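Prephenate dehydratase (Chlorobium tepidum TLS, PDB 2QMX) catalyses the conversion of prephenate to phenylpyruvate, with loss of water and carbon dioxide, in phenylalanine biosynthesis and is inhibited by the end product L-phenylalanine. Local coordinates at residues D37-V42 against Y66-R71. Sequence-based numbering, arbitrary orientation.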
loop_
_atom_site.group_PDB
_atom_site.type_symbol
_atom_site.label_atom_id
_atom_site.label_comp_id
_atom_site.label_asym_id
_atom_site.label_seq_id
_atom_site.Cartn_x
_atom_site.Cartn_y
_atom_site.Cartn_z
ATOM N N ASP A 37 1.493 -14.078 -11.938
ATOM C CA ASP A 37 0.755 -14.572 -13.108
ATOM C C ASP A 37 0.469 -13.566 -14.275
ATOM O O ASP A 37 0.526 -13.961 -15.446
ATOM C CB ASP A 37 -0.537 -15.294 -12.650
ATOM C CG ASP A 37 -0.330 -16.849 -12.396
ATOM O OD1 ASP A 37 0.823 -17.356 -12.262
ATOM O OD2 ASP A 37 -1.346 -17.577 -12.342
ATOM N N VAL A 38 0.197 -12.289 -13.959
ATOM C CA VAL A 38 -0.121 -11.246 -14.957
ATOM C C VAL A 38 1.125 -10.933 -15.775
ATOM O O VAL A 38 1.087 -10.917 -17.028
ATOM C CB VAL A 38 -0.546 -9.894 -14.303
ATOM C CG1 VAL A 38 -0.654 -8.829 -15.364
ATOM C CG2 VAL A 38 -1.856 -10.029 -13.532
ATOM N N PHE A 39 2.239 -10.677 -15.079
ATOM C CA PHE A 39 3.518 -10.554 -15.789
ATOM C C PHE A 39 3.858 -11.755 -16.656
ATOM O O PHE A 39 4.472 -11.591 -17.678
ATOM C CB PHE A 39 4.690 -10.252 -14.856
ATOM C CG PHE A 39 4.685 -8.863 -14.309
ATOM C CD1 PHE A 39 3.829 -8.513 -13.259
ATOM C CD2 PHE A 39 5.578 -7.902 -14.811
ATOM C CE1 PHE A 39 3.850 -7.223 -12.738
ATOM C CE2 PHE A 39 5.640 -6.619 -14.285
ATOM C CZ PHE A 39 4.762 -6.263 -13.252
ATOM N N SER A 40 3.465 -12.952 -16.257
ATOM C CA SER A 40 3.840 -14.178 -17.009
ATOM C C SER A 40 2.991 -14.453 -18.274
ATOM O O SER A 40 3.440 -15.110 -19.223
ATOM C CB SER A 40 3.798 -15.379 -16.061
ATOM O OG SER A 40 4.621 -15.100 -14.934
ATOM N N ALA A 41 1.753 -13.966 -18.262
ATOM C CA ALA A 41 0.894 -13.993 -19.432
ATOM C C ALA A 41 1.601 -13.208 -20.573
ATOM O O ALA A 41 1.544 -13.606 -21.737
ATOM C CB ALA A 41 -0.451 -13.361 -19.081
ATOM N N VAL A 42 2.284 -12.108 -20.208
ATOM C CA VAL A 42 3.053 -11.316 -21.178
ATOM C C VAL A 42 4.330 -12.043 -21.594
ATOM O O VAL A 42 4.500 -12.340 -22.789
ATOM C CB VAL A 42 3.300 -9.841 -20.726
ATOM C CG1 VAL A 42 4.072 -9.076 -21.821
ATOM C CG2 VAL A 42 1.989 -9.138 -20.454
ATOM N N TYR A 66 6.434 -2.907 -8.943
ATOM C CA TYR A 66 7.853 -2.476 -9.097
ATOM C C TYR A 66 9.004 -3.511 -9.083
ATOM O O TYR A 66 9.929 -3.345 -9.916
ATOM C CB TYR A 66 8.279 -1.403 -8.083
ATOM C CG TYR A 66 7.724 -0.109 -8.407
ATOM C CD1 TYR A 66 7.988 0.500 -9.659
ATOM C CD2 TYR A 66 6.852 0.534 -7.495
ATOM C CE1 TYR A 66 7.403 1.727 -9.964
ATOM C CE2 TYR A 66 6.270 1.734 -7.790
ATOM C CZ TYR A 66 6.559 2.333 -9.009
ATOM O OH TYR A 66 5.969 3.519 -9.259
ATOM N N ASP A 67 9.059 -4.491 -8.151
ATOM C CA ASP A 67 10.162 -5.489 -8.355
ATOM C C ASP A 67 9.966 -6.271 -9.650
ATOM O O ASP A 67 10.934 -6.678 -10.321
ATOM C CB ASP A 67 10.332 -6.492 -7.198
ATOM C CG ASP A 67 10.748 -5.829 -5.923
ATOM O OD1 ASP A 67 11.570 -4.860 -6.017
ATOM O OD2 ASP A 67 10.240 -6.249 -4.839
ATOM N N LEU A 68 8.706 -6.490 -9.998
ATOM C CA LEU A 68 8.390 -7.172 -11.274
ATOM C C LEU A 68 8.636 -6.298 -12.506
ATOM O O LEU A 68 9.135 -6.773 -13.519
ATOM C CB LEU A 68 6.979 -7.752 -11.266
ATOM C CG LEU A 68 6.760 -9.232 -10.884
ATOM C CD1 LEU A 68 7.989 -9.947 -10.146
ATOM C CD2 LEU A 68 5.421 -9.331 -10.090
ATOM N N LEU A 69 8.361 -5.025 -12.437
ATOM C CA LEU A 69 8.654 -4.147 -13.567
ATOM C C LEU A 69 10.171 -4.100 -13.825
ATOM O O LEU A 69 10.662 -4.126 -14.974
ATOM C CB LEU A 69 8.120 -2.748 -13.210
ATOM C CG LEU A 69 6.856 -2.058 -13.826
ATOM C CD1 LEU A 69 5.981 -2.913 -14.679
ATOM C CD2 LEU A 69 6.064 -1.142 -12.844
ATOM N N LEU A 70 10.907 -4.029 -12.716
ATOM C CA LEU A 70 12.342 -4.130 -12.682
ATOM C C LEU A 70 12.856 -5.445 -13.252
ATOM O O LEU A 70 13.750 -5.426 -14.116
ATOM C CB LEU A 70 12.765 -3.966 -11.242
ATOM C CG LEU A 70 14.092 -3.382 -10.812
ATOM C CD1 LEU A 70 14.990 -4.562 -10.516
ATOM C CD2 LEU A 70 14.696 -2.467 -11.879
ATOM N N ARG A 71 12.325 -6.586 -12.808
ATOM C CA ARG A 71 12.866 -7.854 -13.281
ATOM C C ARG A 71 12.294 -8.398 -14.600
ATOM O O ARG A 71 12.933 -9.215 -15.291
ATOM C CB ARG A 71 12.703 -8.937 -12.223
ATOM C CG ARG A 71 13.747 -8.878 -11.157
ATOM C CD ARG A 71 13.122 -9.416 -9.905
ATOM N NE ARG A 71 13.352 -8.521 -8.765
ATOM C CZ ARG A 71 12.607 -8.529 -7.663
ATOM N NH1 ARG A 71 11.571 -9.392 -7.557
ATOM N NH2 ARG A 71 12.905 -7.689 -6.670
#
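Phe-39 carries the whole contact from its helix, reaching across to Leu-68 and Leu-69 where the two helices approach with 7.5 Å between CA of Phe-39 and CA of Leu-68. The principal interaction is CH-pi: CB of Leu-68 lies 3.4 Å from the ring centroid of Phe-39, only 14° off the ring normal, and is therefore over the face. The same leucine adds dispersion contacts, its CD2 lying 3.6 Å from CD1 of Phe-39 on the inner part of the ring. At the outer end the side chains of Phe-39 and Leu-69 cross at about a right angle, with CD1 of Leu-69 3.7 Å from Phe-39 CE2. The ring also meets backbone: Phe-39 CE2 is 3.5 Å from C of Leu-68 and 3.7 Å from N of Leu-69. Leu-69 starts out pointing away, but its end swings back to the ring. The CA-CB bond of Phe-39 points toward helix 63-71, and CG, anti to the carbonyl carbon (chi1 -72°), lies beside the backbone N.

Around these three residues, strand 49-56 supplies Ile-52 against Phe-39 and Ile-54 against Leu-69, so both helices rest on this strand. With three buried hydrocarbon side chains, cohesion rests on dispersion and the CH-pi contact, 168 Å² being buried.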